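Side-chain contacts in hypothetical protein (Giardia lamblia, PDB 3I3F), which is of unknown function but belongs to the YjgF-like endoribonuclease L-PSP family, forms a trimer and binds pentanoic acid: residues E59-R62 with Q63-N67; F101-L104 with Y105-V108; C110-A113 with T114-C117. All blocks are in the same frame, centred on the assembly; numbering follows the deposited sequence.

Interaction 1 of 3, residues E59-R62 with Q63-N67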
loop_
_atom_site.group_PDB
_atom_site.type_symbol
_atom_site.label_atom_id
_atom_site.label_comp_id
_atom_site.label_asym_id
_atom_site.label_seq_id
_atom_site.Cartn_x
_atom_site.Cartn_y
_atom_site.Cartn_z
ATOM N N GLU A 59 4.809 -7.137 22.728
ATOM C CA GLU A 59 3.396 -7.093 23.106
ATOM C C GLU A 59 2.548 -6.295 22.112
ATOM O O GLU A 59 1.401 -6.657 21.853
ATOM C CB GLU A 59 3.229 -6.556 24.531
ATOM C CG GLU A 59 3.867 -7.445 25.604
ATOM C CD GLU A 59 3.319 -8.867 25.614
ATOM O OE1 GLU A 59 2.102 -9.046 25.402
ATOM O OE2 GLU A 59 4.111 -9.808 25.838
ATOM N N GLN A 60 3.106 -5.226 21.547
ATOM C CA GLN A 60 2.408 -4.502 20.480
ATOM C C GLN A 60 2.221 -5.382 19.246
ATOM O O GLN A 60 1.167 -5.345 18.614
ATOM C CB GLN A 60 3.139 -3.212 20.098
ATOM C CG GLN A 60 2.971 -2.095 21.116
ATOM C CD GLN A 60 3.505 -0.756 20.633
ATOM O OE1 GLN A 60 3.576 -0.493 19.431
ATOM N NE2 GLN A 60 3.873 0.104 21.576
ATOM N N THR A 61 3.236 -6.177 18.917
ATOM C CA THR A 61 3.166 -7.076 17.767
ATOM C C THR A 61 2.098 -8.149 17.964
ATOM O O THR A 61 1.286 -8.385 17.069
ATOM C CB THR A 61 4.531 -7.733 17.482
ATOM O OG1 THR A 61 5.488 -6.715 17.165
ATOM C CG2 THR A 61 4.435 -8.713 16.319
ATOM N N ARG A 62 2.083 -8.783 19.134
ATOM C CA ARG A 62 1.093 -9.819 19.427
ATOM C C ARG A 62 -0.328 -9.252 19.393
ATOM O O ARG A 62 -1.237 -9.870 18.845
ATOM C CB ARG A 62 1.372 -10.468 20.787
ATOM C CG ARG A 62 2.636 -11.316 20.819
ATOM C CD ARG A 62 2.859 -11.939 22.190
ATOM N NE ARG A 62 4.078 -12.742 22.243
ATOM C CZ ARG A 62 4.165 -14.000 21.820
ATOM N NH1 ARG A 62 3.102 -14.604 21.308
ATOM N NH2 ARG A 62 5.315 -14.658 21.910
ATOM N N GLN A 63 -0.511 -8.069 19.977
ATOM C CA GLN A 63 -1.821 -7.420 19.994
ATOM C C GLN A 63 -2.275 -7.024 18.585
ATOM O O GLN A 63 -3.451 -7.164 18.252
ATOM C CB GLN A 63 -1.809 -6.197 20.916
ATOM C CG GLN A 63 -3.168 -5.525 21.088
ATOM C CD GLN A 63 -4.167 -6.412 21.803
ATOM O OE1 GLN A 63 -3.940 -6.820 22.941
ATOM N NE2 GLN A 63 -5.278 -6.715 21.141
ATOM N N THR A 64 -1.342 -6.539 17.768
ATOM C CA THR A 64 -1.650 -6.153 16.391
ATOM C C THR A 64 -2.207 -7.326 15.589
ATOM O O THR A 64 -3.229 -7.191 14.918
ATOM C CB THR A 64 -0.409 -5.580 15.675
ATOM O OG1 THR A 64 -0.001 -4.371 16.322
ATOM C CG2 THR A 64 -0.712 -5.282 14.209
ATOM N N PHE A 65 -1.547 -8.477 15.667
ATOM C CA PHE A 65 -2.001 -9.635 14.902
ATOM C C PHE A 65 -3.234 -10.303 15.504
ATOM O O PHE A 65 -4.017 -10.909 14.778
ATOM C CB PHE A 65 -0.855 -10.621 14.667
ATOM C CG PHE A 65 0.102 -10.157 13.607
ATOM C CD1 PHE A 65 -0.285 -10.152 12.272
ATOM C CD2 PHE A 65 1.361 -9.681 13.938
ATOM C CE1 PHE A 65 0.576 -9.706 11.285
ATOM C CE2 PHE A 65 2.231 -9.234 12.952
ATOM C CZ PHE A 65 1.833 -9.242 11.624
ATOM N N ASP A 66 -3.426 -10.165 16.815
ATOM C CA ASP A 66 -4.680 -10.588 17.443
ATOM C C ASP A 66 -5.846 -9.749 16.912
ATOM O O ASP A 66 -6.900 -10.289 16.584
ATOM C CB ASP A 66 -4.599 -10.479 18.970
ATOM C CG ASP A 66 -5.752 -11.184 19.668
ATOM O OD1 ASP A 66 -5.994 -12.373 19.371
ATOM O OD2 ASP A 66 -6.404 -10.550 20.524
ATOM N N ASN A 67 -5.645 -8.433 16.827
ATOM C CA ASN A 67 -6.639 -7.532 16.234
ATOM C C ASN A 67 -6.975 -7.922 14.796
ATOM O O ASN A 67 -8.145 -7.997 14.421
ATOM C CB ASN A 67 -6.148 -6.078 16.260
ATOM C CG ASN A 67 -6.093 -5.491 17.662
ATOM O OD1 ASN A 67 -6.630 -6.057 18.616
ATOM N ND2 ASN A 67 -5.445 -4.340 17.788
#
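Thr61 and Phe65, one turn apart on helix 56-74, are brought alongside each other by their first torsions. The Thr61 methyl lies trans to its backbone N, which leaves OG1 beside that N (chi1 -62°), and the Phe65 ring swings to the side remote from its own carbonyl carbon. The two side chains point the same way, and CG2 of Thr61 comes to 4.0 Å from CD2 of Phe65. The same ring carbon, CD2 of Phe65, is 3.4 Å from Thr61 O, which approaches the ring obliquely. That carbonyl also takes the helical bond from Phe65 N.

Thr64 has a matching torsion (chi1 -64°), with its hydroxyl beside the backbone N and directed back toward the preceding turn. OG1 of Thr64 donates to Gln60 O at 2.8 Å, from well above the carbonyl plane. Thr64 N donates to this Gln60 O too, at 2.9 Å, but from the opposite face of the plane. A single backbone oxygen is thereby gripped twice; a threonine hydroxyl returning to the carbonyl four residues earlier is a common way of satisfying a buried threonine inside an alpha-helix.

On another flank, Gln63 bends at its second torsion and lays its amide toward the next turn. NE2 of Gln63 donates to Asn67 OD1 at 2.9 Å; the acceptor lies in the plane of the Gln63 amide, whereas the donor stands above that of Asn67. A further bond from Asn67 ND2 to Ile47 O helps to fix the rotation of the Asn67 amide.

Thr61 OG1 bonds to Leu57 O one turn earlier. The helix packs against its neighbours through these side chains: Thr61 meets Phe101 and Leu104 of helix 95-108, Phe65 meets Val108 of that helix, and Thr64 and Phe65 rest on Val133 of strand 131-139.

Interaction 2 of 3, residues F101-L104 with Y105-V108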
loop_
_atom_site.group_PDB
_atom_site.type_symbol
_atom_site.label_atom_id
_atom_site.label_comp_id
_atom_site.label_asym_id
_atom_site.label_seq_id
_atom_site.Cartn_x
_atom_site.Cartn_y
_atom_site.Cartn_z
ATOM N N PHE A 101 10.422 -8.830 15.949
ATOM C CA PHE A 101 9.181 -8.736 15.189
ATOM C C PHE A 101 9.045 -9.899 14.209
ATOM O O PHE A 101 7.990 -10.525 14.131
ATOM C CB PHE A 101 9.068 -7.415 14.427
ATOM C CG PHE A 101 7.926 -7.398 13.457
ATOM C CD1 PHE A 101 6.646 -7.085 13.884
ATOM C CD2 PHE A 101 8.120 -7.755 12.129
ATOM C CE1 PHE A 101 5.582 -7.100 12.995
ATOM C CE2 PHE A 101 7.060 -7.775 11.239
ATOM C CZ PHE A 101 5.793 -7.447 11.671
ATOM N N ASN A 102 10.107 -10.178 13.458
ATOM C CA ASN A 102 10.061 -11.254 12.465
ATOM C C ASN A 102 9.940 -12.645 13.089
ATOM O O ASN A 102 9.271 -13.516 12.537
ATOM C CB ASN A 102 11.258 -11.176 11.515
ATOM C CG ASN A 102 11.144 -10.020 10.541
ATOM O OD1 ASN A 102 10.074 -9.773 9.980
ATOM N ND2 ASN A 102 12.244 -9.305 10.335
ATOM N N GLU A 103 10.565 -12.842 14.247
ATOM C CA GLU A 103 10.399 -14.091 14.991
ATOM C C GLU A 103 8.931 -14.292 15.365
ATOM O O GLU A 103 8.381 -15.377 15.179
ATOM C CB GLU A 103 11.259 -14.091 16.256
ATOM C CG GLU A 103 12.755 -14.092 15.977
ATOM C CD GLU A 103 13.611 -13.908 17.220
ATOM O OE1 GLU A 103 13.069 -13.593 18.302
ATOM O OE2 GLU A 103 14.843 -14.069 17.107
ATOM N N LEU A 104 8.304 -13.236 15.882
ATOM C CA LEU A 104 6.887 -13.278 16.252
ATOM C C LEU A 104 5.991 -13.431 15.023
ATOM O O LEU A 104 4.992 -14.150 15.061
ATOM C CB LEU A 104 6.499 -12.015 17.026
ATOM C CG LEU A 104 7.170 -11.862 18.392
ATOM C CD1 LEU A 104 7.064 -10.428 18.880
ATOM C CD2 LEU A 104 6.561 -12.830 19.396
ATOM N N TYR A 105 6.361 -12.759 13.935
ATOM C CA TYR A 105 5.630 -12.857 12.673
ATOM C C TYR A 105 5.544 -14.306 12.196
ATOM O O TYR A 105 4.490 -14.759 11.747
ATOM C CB TYR A 105 6.317 -12.002 11.606
ATOM C CG TYR A 105 5.549 -11.901 10.312
ATOM C CD1 TYR A 105 4.563 -10.936 10.145
ATOM C CD2 TYR A 105 5.812 -12.764 9.252
ATOM C CE1 TYR A 105 3.855 -10.831 8.957
ATOM C CE2 TYR A 105 5.110 -12.667 8.061
ATOM C CZ TYR A 105 4.131 -11.696 7.920
ATOM O OH TYR A 105 3.425 -11.585 6.743
ATOM N N ARG A 106 6.655 -15.032 12.311
ATOM C CA ARG A 106 6.701 -16.432 11.899
ATOM C C ARG A 106 5.897 -17.357 12.819
ATOM O O ARG A 106 5.565 -18.470 12.425
ATOM C CB ARG A 106 8.150 -16.914 11.785
ATOM C CG ARG A 106 8.896 -16.324 10.595
ATOM C CD ARG A 106 10.248 -16.988 10.401
ATOM N NE ARG A 106 11.150 -16.741 11.527
ATOM C CZ ARG A 106 11.999 -15.718 11.629
ATOM N NH1 ARG A 106 12.096 -14.802 10.670
ATOM N NH2 ARG A 106 12.762 -15.607 12.709
ATOM N N GLU A 107 5.598 -16.909 14.038
ATOM C CA GLU A 107 4.695 -17.646 14.929
ATOM C C GLU A 107 3.229 -17.446 14.542
ATOM O O GLU A 107 2.383 -18.278 14.862
ATOM C CB GLU A 107 4.904 -17.231 16.387
ATOM C CG GLU A 107 6.260 -17.615 16.951
ATOM C CD GLU A 107 6.458 -17.166 18.391
ATOM O OE1 GLU A 107 5.548 -16.527 18.962
ATOM O OE2 GLU A 107 7.532 -17.460 18.957
ATOM N N VAL A 108 2.927 -16.338 13.869
ATOM C CA VAL A 108 1.573 -16.075 13.383
ATOM C C VAL A 108 1.345 -16.799 12.060
ATOM O O VAL A 108 0.316 -17.449 11.868
ATOM C CB VAL A 108 1.327 -14.564 13.199
ATOM C CG1 VAL A 108 -0.051 -14.313 12.597
ATOM C CG2 VAL A 108 1.473 -13.843 14.532
HETATM O O HOH W 1 3.558 -14.165 17.596
#
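Aromatic packing joins Phe101 to Tyr105 one turn later on helix 95-108. Both rings leave the helix in the same direction, each with CG trans to its backbone N, and they lie side by side with planes inclined at 36° and centroids 5.9 Å apart. The touch is made by CZ of Phe101 and CD1 of Tyr105, at 4.0 Å.

The second kind of contact involves the guanidinium of Arg106, which folds back over the preceding turn because its chain bends at the third torsion (chi3 -64°). One face of the flat group lies over Asn102 O, which sits beneath its centre. NH1 of Arg106 reaches CB of Asn102 at 3.8 Å, and NH2 of Arg106 rests against CG of Glu103 at 3.6 Å. The Glu103 carboxylate does not pair with this guanidinium; it forms a salt bridge with Arg100 instead.

This helix is the crossover of a beta-alpha-beta unit, linking strand 82-90 to the parallel strand 117-123. Phe101 and Tyr105 both touch Ile87 of the first strand, and Tyr105 also makes a cation-pi contact with Arg118 of the second. Arg106 reaches the second subunit, where Asn28 of that subunit accepts a hydrogen bond from its NH1; Tyr105 packs on the same Asn28.

Backbone hydrogen bonds and one water complete the contact. Tyr105 N donates to Phe101 O, and Arg106 N to Asn102 O, as in a regular alpha-helix. Near the C-terminal end Leu104 O gathers several donors: Val108 N at 3.2 Å, Glu107 N in a weak bond, and a water at 2.9 Å. The same water donates a second, weak bond to the Glu107 carboxylate through OE1, at 3.4 Å.

Interaction 3 of 3, residues C110-A113 with T114-C117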
loop_
_atom_site.group_PDB
_atom_site.type_symbol
_atom_site.label_atom_id
_atom_site.label_comp_id
_atom_site.label_asym_id
_atom_site.label_seq_id
_atom_site.Cartn_x
_atom_site.Cartn_y
_atom_site.Cartn_z
ATOM N N CYS A 110 2.949 -19.635 10.393
ATOM C CA CYS A 110 3.898 -20.694 10.750
ATOM C C CYS A 110 4.230 -21.666 9.616
ATOM O O CYS A 110 5.086 -22.533 9.784
ATOM C CB CYS A 110 3.390 -21.465 11.974
ATOM S SG CYS A 110 1.794 -22.262 11.740
ATOM N N VAL A 111 3.572 -21.525 8.468
ATOM C CA VAL A 111 3.882 -22.378 7.319
ATOM C C VAL A 111 4.653 -21.564 6.284
ATOM O O VAL A 111 4.065 -20.732 5.594
ATOM C CB VAL A 111 2.610 -22.974 6.683
ATOM C CG1 VAL A 111 2.982 -23.930 5.552
ATOM C CG2 VAL A 111 1.779 -23.692 7.737
ATOM N N PRO A 112 5.981 -21.787 6.179
ATOM C CA PRO A 112 6.784 -20.994 5.247
ATOM C C PRO A 112 6.221 -20.942 3.826
ATOM O O PRO A 112 6.220 -19.880 3.211
ATOM C CB PRO A 112 8.140 -21.706 5.263
ATOM C CG PRO A 112 8.218 -22.316 6.608
ATOM C CD PRO A 112 6.818 -22.730 6.948
ATOM N N ALA A 113 5.726 -22.074 3.327
ATOM C CA ALA A 113 5.239 -22.171 1.949
ATOM C C ALA A 113 4.039 -21.268 1.639
ATOM O O ALA A 113 3.880 -20.832 0.498
ATOM C CB ALA A 113 4.893 -23.619 1.619
ATOM N N THR A 114 3.204 -20.993 2.641
ATOM C CA THR A 114 1.959 -20.250 2.430
ATOM C C THR A 114 1.925 -18.874 3.106
ATOM O O THR A 114 0.847 -18.310 3.304
ATOM C CB THR A 114 0.746 -21.067 2.924
ATOM O OG1 THR A 114 0.862 -21.288 4.334
ATOM C CG2 THR A 114 0.666 -22.406 2.201
ATOM N N ARG A 115 3.088 -18.319 3.444
ATOM C CA ARG A 115 3.125 -16.979 4.030
ATOM C C ARG A 115 2.620 -15.964 3.009
ATOM O O ARG A 115 2.907 -16.090 1.819
ATOM C CB ARG A 115 4.533 -16.613 4.502
ATOM C CG ARG A 115 5.013 -17.490 5.631
ATOM C CD ARG A 115 6.210 -16.931 6.369
ATOM N NE ARG A 115 6.367 -17.667 7.624
ATOM C CZ ARG A 115 7.425 -18.391 7.990
ATOM N NH1 ARG A 115 8.522 -18.464 7.242
ATOM N NH2 ARG A 115 7.390 -19.026 9.155
ATOM N N PRO A 116 1.846 -14.966 3.464
ATOM C CA PRO A 116 1.276 -14.009 2.519
ATOM C C PRO A 116 2.309 -13.065 1.922
ATOM O O PRO A 116 3.419 -12.939 2.440
ATOM C CB PRO A 116 0.269 -13.232 3.373
ATOM C CG PRO A 116 0.777 -13.348 4.762
ATOM C CD PRO A 116 1.410 -14.701 4.848
ATOM N N CYS A 117 1.940 -12.408 0.829
ATOM C CA CYS A 117 2.778 -11.362 0.264
ATOM C C CYS A 117 3.036 -10.310 1.334
ATOM O O CYS A 117 2.134 -9.946 2.094
ATOM C CB CYS A 117 2.113 -10.731 -0.956
ATOM S SG CYS A 117 1.883 -11.880 -2.331
HETATM O O HOH W 2 4.154 -17.984 0.293
#
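Hydrogen bonding fixes the turn between Val111 and Thr114: Thr114 N donates to Val111 O at 3.1 Å. A water bridges two backbone carbonyls, donating to Ala113 O at 2.9 Å and to Arg115 O at 2.7 Å.

The bond from residue 114 back to residue 111 encloses a short 3-10 turn at Pro112 and Ala113. It lies in the loop that returns the chain from helix 95-108 to strand 117-123 of the beta-alpha-beta unit.

Van der Waals packing begins with Thr114, whose side chain bends toward Val111. Its hydroxyl is placed between the backbone N and the carbonyl carbon (chi1 63°), which brings OG1 of Thr114 to 3.4 Å from CB of Val111. Packing also involves Arg115, whose chain is extended from CG to NE and runs back past the turn. CG of Arg115 lies 3.4 Å from Val111 O, and one face of the guanidinium covers CA of Pro112, with NH1 of Arg115 3.8 Å from CB of Pro112. Hydrogen bonds beyond the turn hold the flat group: NE donates to Phe109 O, and NH1 to Glu27 O of the second subunit.

In the fold
Interactions 1 and 2 lie on neighbouring helices that touch: Phe65 CZ meets Tyr105 CD1 at 3.5 Å, and in one of the two Arg62 conformers Arg62 NH2 and Glu107 OE1 form a long, weak ion pair. Interaction 3 follows the second helix; there Arg115 NH2 packs on Arg106 CG at 3.4 Å, and both arginines reach the second subunit. Interactions 1 and 3 do not touch, their nearest atoms being about 7 Å apart. The Asn102 side chain in interaction 2 is about 5 Å from a bound pentanoic acid and bonds to Arg118, which lines one ligand pocket with Cys119 and Cys120. Thr64 and Arg115 are farther from pentanoic acid, about 9 and 10 Å.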